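Local coordinates for protein bacterial leucyl aminopeptidase (Legionella pneumophila, PDB 6ESL) that probably cleaves N-terminal residues, leucine among them, from peptides as a dizinc aminopeptidase of peptidase family M28, at residues Met140-Lys150 and Met210-Ala220; Ile237-Ile248 and Val384-Glu393. One frame throughout, in Å; residues are numbered along the deposited sequence.

Interaction 1 (Met140-Lys150 and Met210-Ala220); sequences MTSYYNRSATK and MDTLDGRMPGA
Arg146 lays one face of its guanidinium over the methyl of Thr212, with CG2 3.6 Å from CZ and centred on the group; Met140 CB lies off-centre over the opposite face. Sandwiched so, the guanidinium has its rotation fixed by three backbone carbonyls of 210-220 that lie near its plane. NE donates to Met210 O at 2.7 Å, NH2 runs almost straight (175°) to Gly219 O, and NH1 meets Pro218 O from above its carbonyl plane. A bend at chi3 (-62°) turns the head to these three acceptors. Because Met210 lies at one end of the loop and Pro218 and Gly219 at the other, one buried cation ties the two together. That loop joins strand 203-209 to helix 220-239 in the M28 catalytic domain and follows the zinc ligand His209; Asp211, whose OD1 accepts from His209 ND1, is a second-shell residue, its side chain about 7 Å from a bound zinc ion. The Arg146 backbone N bonds in turn to Thr212 OG1, 2.8 Å away and nearly straight. Further out, Asn145 ND2 reaches Gly215 O in its own amide plane (2.8 Å), while OD1 closes an Asx turn on Ser147 N. Asp214 OD1 is gripped from both faces of its carboxylate, by Ser147 OG at 2.7 Å and by Lys150 NZ in a salt bridge; the Asp214 backbone N is held by Glu58 of the second subunit. At the exposed end the Tyr144 ring, swung out with CG anti to the backbone N (chi1 178°), receives Arg216 CA over one face as a CH-pi contact, 4.1 Å from the centroid.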
loop_
_atom_site.group_PDB
_atom_site.type_symbol
_atom_site.label_atom_id
_atom_site.label_comp_id
_atom_site.label_asym_id
_atom_site.label_seq_id
_atom_site.Cartn_x
_atom_site.Cartn_y
_atom_site.Cartn_z
ATOM N N MET B 140 31.897 -9.219 10.323
ATOM C CA MET B 140 31.395 -7.845 10.633
ATOM C C MET B 140 31.209 -7.687 12.114
ATOM O O MET B 140 31.583 -6.658 12.653
ATOM C CB MET B 140 30.074 -7.553 9.924
ATOM C CG MET B 140 30.250 -7.310 8.443
ATOM S SD MET B 140 28.768 -6.617 7.660
ATOM C CE MET B 140 28.735 -4.911 8.242
ATOM N N THR B 141 30.674 -8.708 12.783
ATOM C CA THR B 141 30.417 -8.586 14.219
ATOM C C THR B 141 31.681 -8.646 15.101
ATOM O O THR B 141 31.614 -8.386 16.289
ATOM C CB THR B 141 29.423 -9.618 14.726
ATOM O OG1 THR B 141 29.902 -10.985 14.488
ATOM C CG2 THR B 141 28.028 -9.465 14.060
ATOM N N SER B 142 32.828 -8.902 14.500
ATOM C CA SER B 142 34.056 -8.970 15.281
ATOM C C SER B 142 34.718 -7.635 15.395
ATOM O O SER B 142 35.560 -7.484 16.297
ATOM C CB SER B 142 35.000 -10.018 14.696
ATOM O OG SER B 142 35.650 -9.399 13.622
ATOM N N TYR B 143 34.252 -6.620 14.677
ATOM C CA TYR B 143 34.770 -5.279 14.921
ATOM C C TYR B 143 34.181 -4.876 16.293
ATOM O O TYR B 143 33.036 -5.215 16.590
ATOM C CB TYR B 143 34.315 -4.311 13.832
ATOM C CG TYR B 143 34.839 -4.651 12.454
ATOM C CD1 TYR B 143 36.053 -4.147 12.008
ATOM C CD2 TYR B 143 34.118 -5.475 11.600
ATOM C CE1 TYR B 143 36.535 -4.454 10.750
ATOM C CE2 TYR B 143 34.592 -5.788 10.340
ATOM C CZ TYR B 143 35.800 -5.275 9.920
ATOM O OH TYR B 143 36.277 -5.583 8.666
ATOM N N TYR B 144 34.948 -4.166 17.121
ATOM C CA TYR B 144 34.514 -3.748 18.441
ATOM C C TYR B 144 33.162 -2.981 18.295
ATOM O O TYR B 144 32.217 -3.181 19.067
ATOM C CB TYR B 144 35.590 -2.908 19.120
ATOM C CG TYR B 144 35.208 -2.390 20.469
ATOM C CD1 TYR B 144 35.260 -3.241 21.570
ATOM C CD2 TYR B 144 34.768 -1.073 20.670
ATOM C CE1 TYR B 144 34.869 -2.805 22.831
ATOM C CE2 TYR B 144 34.383 -0.642 21.918
ATOM C CZ TYR B 144 34.456 -1.526 22.993
ATOM O OH TYR B 144 34.035 -1.176 24.229
ATOM N N ASN B 145 33.133 -2.105 17.288
ATOM C CA ASN B 145 31.872 -1.510 16.756
ATOM C C ASN B 145 32.148 -1.088 15.338
ATOM O O ASN B 145 33.291 -1.243 14.839
ATOM C CB ASN B 145 31.343 -0.397 17.608
ATOM C CG ASN B 145 32.315 0.857 17.663
ATOM O OD1 ASN B 145 32.878 1.350 16.622
ATOM N ND2 ASN B 145 32.511 1.330 18.875
ATOM N N ARG B 146 31.107 -0.571 14.656
ATOM C CA ARG B 146 31.298 -0.059 13.294
ATOM C C ARG B 146 30.723 1.341 13.188
ATOM O O ARG B 146 30.176 1.742 12.137
ATOM C CB ARG B 146 30.687 -1.034 12.326
ATOM C CG ARG B 146 31.082 -2.536 12.557
ATOM C CD ARG B 146 30.464 -3.414 11.492
ATOM N NE ARG B 146 28.955 -3.433 11.467
ATOM C CZ ARG B 146 28.189 -4.252 12.190
ATOM N NH1 ARG B 146 28.717 -5.095 13.100
ATOM N NH2 ARG B 146 26.872 -4.301 11.990
ATOM N N SER B 147 30.918 2.112 14.271
ATOM C CA SER B 147 30.531 3.494 14.339
ATOM C C SER B 147 31.202 4.391 13.325
ATOM O O SER B 147 32.436 4.324 13.137
ATOM C CB SER B 147 30.861 4.018 15.702
ATOM O OG SER B 147 30.507 5.378 15.872
ATOM N N ALA B 148 30.383 5.299 12.734
ATOM C CA ALA B 148 30.827 6.142 11.684
ATOM C C ALA B 148 31.908 7.166 12.143
ATOM O O ALA B 148 32.524 7.775 11.308
ATOM C CB ALA B 148 29.675 6.848 11.065
ATOM N N THR B 149 32.104 7.321 13.436
ATOM C CA THR B 149 33.080 8.295 13.972
ATOM C C THR B 149 34.363 7.583 14.372
ATOM O O THR B 149 35.227 8.278 14.921
ATOM C CB THR B 149 32.575 9.016 15.265
ATOM O OG1 THR B 149 32.182 8.034 16.237
ATOM C CG2 THR B 149 31.383 9.938 14.962
ATOM N N LYS B 150 34.444 6.272 14.184
ATOM C CA LYS B 150 35.589 5.455 14.634
ATOM C C LYS B 150 36.384 4.768 13.554
ATOM O O LYS B 150 35.888 4.434 12.493
ATOM C CB LYS B 150 35.113 4.390 15.610
ATOM C CG LYS B 150 34.324 4.984 16.784
ATOM C CD LYS B 150 35.272 5.799 17.671
ATOM C CE LYS B 150 34.856 5.726 19.112
ATOM N NZ LYS B 150 33.787 6.643 19.339
ATOM N N MET B 210 26.120 -0.138 7.301
ATOM C CA MET B 210 27.267 -0.903 7.746
ATOM C C MET B 210 27.554 -0.601 9.234
ATOM O O MET B 210 28.402 -1.294 9.887
ATOM C CB MET B 210 28.508 -0.517 6.884
ATOM C CG MET B 210 29.086 0.864 7.151
ATOM S SD MET B 210 30.633 1.071 6.236
ATOM C CE MET B 210 30.124 1.388 4.588
ATOM N N ASP B 211 26.969 0.472 9.747
ATOM C CA ASP B 211 27.343 1.023 11.029
ATOM C C ASP B 211 26.554 0.524 12.233
ATOM O O ASP B 211 25.530 -0.141 12.089
ATOM C CB ASP B 211 27.325 2.576 11.003
ATOM C CG ASP B 211 25.904 3.140 10.871
ATOM O OD1 ASP B 211 25.178 2.628 10.018
ATOM O OD2 ASP B 211 25.580 4.101 11.613
ATOM N N THR B 212 27.066 0.905 13.405
ATOM C CA THR B 212 26.490 0.675 14.708
ATOM C C THR B 212 26.660 1.883 15.566
ATOM O O THR B 212 27.254 2.929 15.164
ATOM C CB THR B 212 27.219 -0.490 15.436
ATOM O OG1 THR B 212 28.587 -0.067 15.802
ATOM C CG2 THR B 212 27.223 -1.738 14.592
ATOM N N LEU B 213 26.156 1.784 16.778
ATOM C CA LEU B 213 26.449 2.792 17.801
ATOM C C LEU B 213 27.929 2.632 18.284
ATOM O O LEU B 213 28.635 1.679 17.919
ATOM C CB LEU B 213 25.483 2.667 18.986
ATOM C CG LEU B 213 23.990 2.800 18.851
ATOM C CD1 LEU B 213 23.351 3.075 20.163
ATOM C CD2 LEU B 213 23.808 3.892 17.858
ATOM N N ASP B 214 28.336 3.566 19.126
ATOM C CA ASP B 214 29.553 3.456 19.887
ATOM C C ASP B 214 29.495 2.466 21.034
ATOM O O ASP B 214 28.461 1.879 21.332
ATOM C CB ASP B 214 30.010 4.807 20.439
ATOM C CG ASP B 214 30.224 5.843 19.369
ATOM O OD1 ASP B 214 31.044 5.590 18.464
ATOM O OD2 ASP B 214 29.511 6.889 19.439
ATOM N N GLY B 215 30.668 2.240 21.675
ATOM C CA GLY B 215 30.757 1.153 22.665
ATOM C C GLY B 215 30.931 -0.189 21.985
ATOM O O GLY B 215 31.211 -0.307 20.804
ATOM N N ARG B 216 30.738 -1.237 22.776
ATOM C CA ARG B 216 30.835 -2.573 22.236
ATOM C C ARG B 216 29.520 -2.934 21.584
ATOM O O ARG B 216 28.547 -3.274 22.258
ATOM C CB ARG B 216 31.044 -3.596 23.351
ATOM C CG ARG B 216 31.164 -5.029 22.862
ATOM C CD ARG B 216 32.352 -5.197 21.929
ATOM N NE ARG B 216 32.470 -6.565 21.433
ATOM C CZ ARG B 216 31.900 -7.008 20.318
ATOM N NH1 ARG B 216 31.167 -6.190 19.576
ATOM N NH2 ARG B 216 32.060 -8.271 19.944
ATOM N N MET B 217 29.496 -2.860 20.262
ATOM C CA MET B 217 28.261 -3.157 19.483
ATOM C C MET B 217 28.551 -4.120 18.370
ATOM O O MET B 217 28.959 -3.762 17.289
ATOM C CB MET B 217 27.766 -1.817 18.930
ATOM C CG MET B 217 27.391 -0.838 19.984
ATOM S SD MET B 217 25.830 -1.242 20.764
ATOM C CE MET B 217 25.834 -0.155 22.200
ATOM N N PRO B 218 28.386 -5.410 18.650
ATOM C CA PRO B 218 28.486 -6.397 17.556
ATOM C C PRO B 218 27.515 -6.156 16.384
ATOM O O PRO B 218 27.789 -6.545 15.259
ATOM C CB PRO B 218 28.147 -7.742 18.227
ATOM C CG PRO B 218 28.047 -7.453 19.654
ATOM C CD PRO B 218 27.912 -5.977 19.909
ATOM N N GLY B 219 26.398 -5.538 16.660
ATOM C CA GLY B 219 25.461 -5.192 15.601
ATOM C C GLY B 219 25.075 -6.293 14.682
ATOM O O GLY B 219 25.062 -6.125 13.483
ATOM N N ALA B 220 24.788 -7.462 15.245
ATOM C CA ALA B 220 24.517 -8.589 14.411
ATOM C C ALA B 220 23.232 -8.395 13.583
ATOM O O ALA B 220 23.209 -8.569 12.368
ATOM C CB ALA B 220 24.484 -9.847 15.277
HETATM O O HOH W 1 30.698 -4.604 15.464
HETATM O O HOH W 2 27.543 5.560 15.582
HETATM O O HOH W 3 27.466 5.465 13.290
#

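Interaction 2 (Ile237-Ile248 and Val384-Glu393); sequences ILSSKTTFKRPI and VAFAIELASE
Ala391 pushes its methyl into a hollow between Ile248 and Phe244. CB comes to 3.5 Å from Ile248 CG1 and 4.0 Å from Phe244 CB, and so small a side chain lets the last turn of helix 373-391 settle close against the start of strand 248-253. One turn earlier Ala387 makes a second shallow dip, filled by Ile237 CD1 and Ile248 CG2. The ridge beside these alanines is Ile388: its CG1 lies 3.9 Å from Ile237 CD1, the two side chains sliding past each other in opposite directions, and 4.2 Å from Phe244 CZ. Ile237 CG1 lies anti to the carbonyl carbon, and a turn at chi2 (-47°) carries CD1 across to the helix. Phe244 stands between the two helices, with Thr242 CG2 over one face and Ser392 OG at the ring edge, 3.5 Å from CD1; that hydroxyl donates back to Ile388 O. The layout is that of an alpha/beta/alpha sandwich of the M28 type, in which the C-terminal helix and helix 220-239 pack side by side on the sheet. Helix 118-125 adds Glu120 and Ala124 against Ile388. Beyond the hydrophobic part, Ala391 O accepts a weak bond from Lys245 N, and the extended Arg246 sets NE 2.9 Å from Glu393 OXT, a salt bridge whose hydrogen bond is weak. Arg246 NH1 also donates to Pro202 O, and the Glu393 side chain turns to His117. Apolar fit therefore carries the inner part of the contact, while charge, probably softened by solvent, anchors the chain terminus.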
loop_
_atom_site.group_PDB
_atom_site.type_symbol
_atom_site.label_atom_id
_atom_site.label_comp_id
_atom_site.label_asym_id
_atom_site.label_seq_id
_atom_site.Cartn_x
_atom_site.Cartn_y
_atom_site.Cartn_z
ATOM N N ILE B 237 24.914 -12.249 -8.281
ATOM C CA ILE B 237 24.863 -11.451 -9.522
ATOM C C ILE B 237 26.260 -11.384 -10.195
ATOM O O ILE B 237 26.382 -11.532 -11.419
ATOM C CB ILE B 237 24.412 -10.016 -9.216
ATOM C CG1 ILE B 237 23.063 -10.004 -8.479
ATOM C CG2 ILE B 237 24.226 -9.232 -10.501
ATOM C CD1 ILE B 237 22.003 -10.910 -9.081
ATOM N N LEU B 238 27.300 -11.199 -9.379
ATOM C CA LEU B 238 28.680 -11.116 -9.911
ATOM C C LEU B 238 29.107 -12.377 -10.608
ATOM O O LEU B 238 29.944 -12.300 -11.522
ATOM C CB LEU B 238 29.684 -10.861 -8.806
ATOM C CG LEU B 238 29.680 -9.470 -8.215
ATOM C CD1 LEU B 238 30.598 -9.474 -7.015
ATOM C CD2 LEU B 238 30.071 -8.443 -9.273
ATOM N N SER B 239 28.605 -13.536 -10.131
ATOM C CA SER B 239 28.934 -14.853 -10.692
ATOM C C SER B 239 28.003 -15.191 -11.873
ATOM O O SER B 239 28.249 -16.135 -12.594
ATOM C CB SER B 239 28.873 -15.936 -9.611
ATOM O OG SER B 239 27.527 -16.198 -9.269
ATOM N N SER B 240 26.967 -14.417 -12.135
ATOM C CA SER B 240 26.217 -14.684 -13.352
ATOM C C SER B 240 26.890 -14.050 -14.606
ATOM O O SER B 240 27.743 -13.154 -14.513
ATOM C CB SER B 240 24.771 -14.256 -13.210
ATOM O OG SER B 240 24.677 -12.880 -13.032
ATOM N N LYS B 241 26.460 -14.531 -15.763
ATOM C CA LYS B 241 26.945 -14.111 -17.039
ATOM C C LYS B 241 25.923 -13.264 -17.767
ATOM O O LYS B 241 26.156 -12.892 -18.908
ATOM C CB LYS B 241 27.218 -15.356 -17.858
ATOM C CG LYS B 241 27.982 -16.432 -17.131
ATOM C CD LYS B 241 29.446 -16.072 -16.933
ATOM C CE LYS B 241 30.203 -17.279 -16.375
ATOM N NZ LYS B 241 31.660 -17.071 -16.455
ATOM N N THR B 242 24.824 -12.907 -17.104
ATOM C CA THR B 242 23.786 -12.151 -17.750
ATOM C C THR B 242 24.188 -10.693 -17.912
ATOM O O THR B 242 24.855 -10.070 -17.032
ATOM C CB THR B 242 22.522 -12.158 -16.869
ATOM O OG1 THR B 242 22.287 -13.490 -16.441
ATOM C CG2 THR B 242 21.288 -11.566 -17.590
ATOM N N THR B 243 23.711 -10.149 -19.021
ATOM C CA THR B 243 23.824 -8.752 -19.325
ATOM C C THR B 243 22.448 -8.162 -19.027
ATOM O O THR B 243 21.480 -8.488 -19.712
ATOM C CB THR B 243 24.262 -8.536 -20.789
ATOM O OG1 THR B 243 25.581 -9.077 -20.963
ATOM C CG2 THR B 243 24.184 -7.008 -21.182
ATOM N N PHE B 244 22.362 -7.317 -17.997
ATOM C CA PHE B 244 21.073 -6.793 -17.610
ATOM C C PHE B 244 20.776 -5.570 -18.438
ATOM O O PHE B 244 21.702 -5.021 -19.037
ATOM C CB PHE B 244 21.083 -6.534 -16.096
ATOM C CG PHE B 244 21.216 -7.813 -15.281
ATOM C CD1 PHE B 244 20.143 -8.699 -15.179
ATOM C CD2 PHE B 244 22.392 -8.120 -14.650
ATOM C CE1 PHE B 244 20.245 -9.870 -14.444
ATOM C CE2 PHE B 244 22.501 -9.282 -13.904
ATOM C CZ PHE B 244 21.427 -10.162 -13.804
ATOM N N LYS B 245 19.514 -5.178 -18.518
ATOM C CA LYS B 245 19.111 -3.926 -19.164
ATOM C C LYS B 245 19.308 -2.656 -18.322
ATOM O O LYS B 245 18.995 -1.568 -18.799
ATOM C CB LYS B 245 17.648 -4.007 -19.567
ATOM C CG LYS B 245 17.433 -5.000 -20.702
ATOM C CD LYS B 245 15.937 -5.148 -20.959
ATOM C CE LYS B 245 15.309 -3.857 -21.468
ATOM N NZ LYS B 245 13.881 -4.190 -21.790
ATOM N N ARG B 246 19.747 -2.789 -17.056
ATOM C CA ARG B 246 19.903 -1.637 -16.127
ATOM C C ARG B 246 21.118 -1.875 -15.261
ATOM O O ARG B 246 21.436 -3.023 -14.965
ATOM C CB ARG B 246 18.650 -1.435 -15.200
ATOM C CG ARG B 246 17.341 -1.217 -15.914
ATOM C CD ARG B 246 16.202 -1.244 -14.950
ATOM N NE ARG B 246 14.958 -0.945 -15.649
ATOM C CZ ARG B 246 14.553 0.271 -16.048
ATOM N NH1 ARG B 246 15.292 1.358 -15.879
ATOM N NH2 ARG B 246 13.426 0.427 -16.684
ATOM N N PRO B 247 21.805 -0.796 -14.846
ATOM C CA PRO B 247 22.849 -1.004 -13.834
ATOM C C PRO B 247 22.192 -1.416 -12.484
ATOM O O PRO B 247 21.052 -0.999 -12.159
ATOM C CB PRO B 247 23.502 0.356 -13.717
ATOM C CG PRO B 247 22.483 1.329 -14.194
ATOM C CD PRO B 247 21.524 0.635 -15.090
ATOM N N ILE B 248 22.936 -2.222 -11.736
ATOM C CA ILE B 248 22.535 -2.704 -10.442
ATOM C C ILE B 248 23.496 -2.161 -9.373
ATOM O O ILE B 248 24.701 -2.525 -9.364
ATOM C CB ILE B 248 22.526 -4.238 -10.397
ATOM C CG1 ILE B 248 21.450 -4.798 -11.329
ATOM C CG2 ILE B 248 22.250 -4.733 -8.993
ATOM C CD1 ILE B 248 21.704 -6.275 -11.656
ATOM N N VAL B 384 18.240 -10.889 -4.413
ATOM C CA VAL B 384 18.570 -11.517 -5.725
ATOM C C VAL B 384 17.382 -11.453 -6.681
ATOM O O VAL B 384 17.520 -11.065 -7.852
ATOM C CB VAL B 384 19.083 -12.971 -5.607
ATOM C CG1 VAL B 384 19.198 -13.693 -6.970
ATOM C CG2 VAL B 384 20.430 -12.954 -4.973
ATOM N N ALA B 385 16.198 -11.775 -6.169
ATOM C CA ALA B 385 15.012 -11.803 -7.036
ATOM C C ALA B 385 14.620 -10.392 -7.494
ATOM O O ALA B 385 14.272 -10.197 -8.662
ATOM C CB ALA B 385 13.868 -12.486 -6.325
ATOM N N PHE B 386 14.648 -9.413 -6.595
ATOM C CA PHE B 386 14.425 -8.037 -6.905
ATOM C C PHE B 386 15.404 -7.514 -7.978
ATOM O O PHE B 386 15.008 -6.918 -8.962
ATOM C CB PHE B 386 14.620 -7.237 -5.575
ATOM C CG PHE B 386 14.319 -5.782 -5.635
ATOM C CD1 PHE B 386 13.012 -5.331 -5.371
ATOM C CD2 PHE B 386 15.316 -4.835 -5.853
ATOM C CE1 PHE B 386 12.705 -3.955 -5.381
ATOM C CE2 PHE B 386 15.011 -3.461 -5.864
ATOM C CZ PHE B 386 13.701 -3.035 -5.641
ATOM N N ALA B 387 16.684 -7.818 -7.807
ATOM C CA ALA B 387 17.691 -7.385 -8.790
ATOM C C ALA B 387 17.393 -7.977 -10.162
ATOM O O ALA B 387 17.231 -7.226 -11.160
ATOM C CB ALA B 387 19.087 -7.804 -8.353
ATOM N N ILE B 388 17.265 -9.289 -10.206
ATOM C CA ILE B 388 17.134 -9.951 -11.509
ATOM C C ILE B 388 15.823 -9.553 -12.185
ATOM O O ILE B 388 15.836 -9.200 -13.352
ATOM C CB ILE B 388 17.325 -11.481 -11.394
ATOM C CG1 ILE B 388 18.773 -11.827 -11.037
ATOM C CG2 ILE B 388 16.883 -12.179 -12.666
ATOM C CD1 ILE B 388 18.972 -13.235 -10.559
ATOM N N GLU B 389 14.692 -9.556 -11.485
ATOM C CA GLU B 389 13.451 -9.152 -12.132
ATOM C C GLU B 389 13.488 -7.730 -12.667
ATOM O O GLU B 389 13.077 -7.504 -13.800
ATOM C CB GLU B 389 12.215 -9.248 -11.203
ATOM C CG GLU B 389 11.761 -10.687 -10.976
ATOM C CD GLU B 389 10.973 -11.272 -12.178
ATOM O OE1 GLU B 389 10.540 -10.452 -13.054
ATOM O OE2 GLU B 389 10.830 -12.547 -12.232
ATOM N N LEU B 390 13.943 -6.768 -11.848
ATOM C CA LEU B 390 13.794 -5.377 -12.243
ATOM C C LEU B 390 14.908 -4.911 -13.216
ATOM O O LEU B 390 14.683 -4.037 -14.060
ATOM C CB LEU B 390 13.720 -4.489 -11.015
ATOM C CG LEU B 390 12.484 -4.767 -10.111
ATOM C CD1 LEU B 390 12.493 -3.866 -8.913
ATOM C CD2 LEU B 390 11.186 -4.601 -10.855
ATOM N N ALA B 391 16.088 -5.499 -13.097
ATOM C CA ALA B 391 17.234 -5.109 -13.925
ATOM C C ALA B 391 17.158 -5.761 -15.293
ATOM O O ALA B 391 17.860 -5.320 -16.206
ATOM C CB ALA B 391 18.551 -5.448 -13.239
ATOM N N SER B 392 16.318 -6.794 -15.437
ATOM C CA SER B 392 16.112 -7.469 -16.726
ATOM C C SER B 392 15.002 -6.844 -17.524
ATOM O O SER B 392 14.758 -7.313 -18.602
ATOM C CB SER B 392 15.807 -8.961 -16.529
ATOM O OG SER B 392 16.803 -9.592 -15.767
ATOM N N GLU B 393 14.320 -5.827 -17.012
ATOM C CA GLU B 393 13.256 -5.087 -17.759
ATOM C C GLU B 393 13.589 -3.606 -18.043
ATOM O O GLU B 393 12.789 -2.911 -18.688
ATOM C CB GLU B 393 11.912 -5.121 -17.012
ATOM C CG GLU B 393 11.319 -6.500 -16.849
ATOM C CD GLU B 393 10.954 -7.171 -18.155
ATOM O OE1 GLU B 393 11.762 -8.001 -18.635
ATOM O OE2 GLU B 393 9.847 -6.873 -18.676
ATOM O OXT GLU B 393 14.625 -3.068 -17.631
HETATM O O HOH W 4 12.497 -2.589 -14.106
#

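How the interactions relate
Both contacts are largely buried and lie in series along the chain, their centres 31 Å apart and their nearest atoms about 15 Å apart. They share helix 220-239: interaction 1 holds the loop leading into its N-terminal end, interaction 2 its last turn and the segment running on to strand 248-253. Interaction 1 is mainly loop against loop near the dizinc site, with a helix end at its edge, and polar bonds to backbone carbonyls give it its form. Interaction 2 sets a helix against a helix end, the loop after it and a strand start, relying on isoleucines, a phenylalanine and alanines. Each has a more open margin with a salt bridge, but only interaction 1 touches the second subunit.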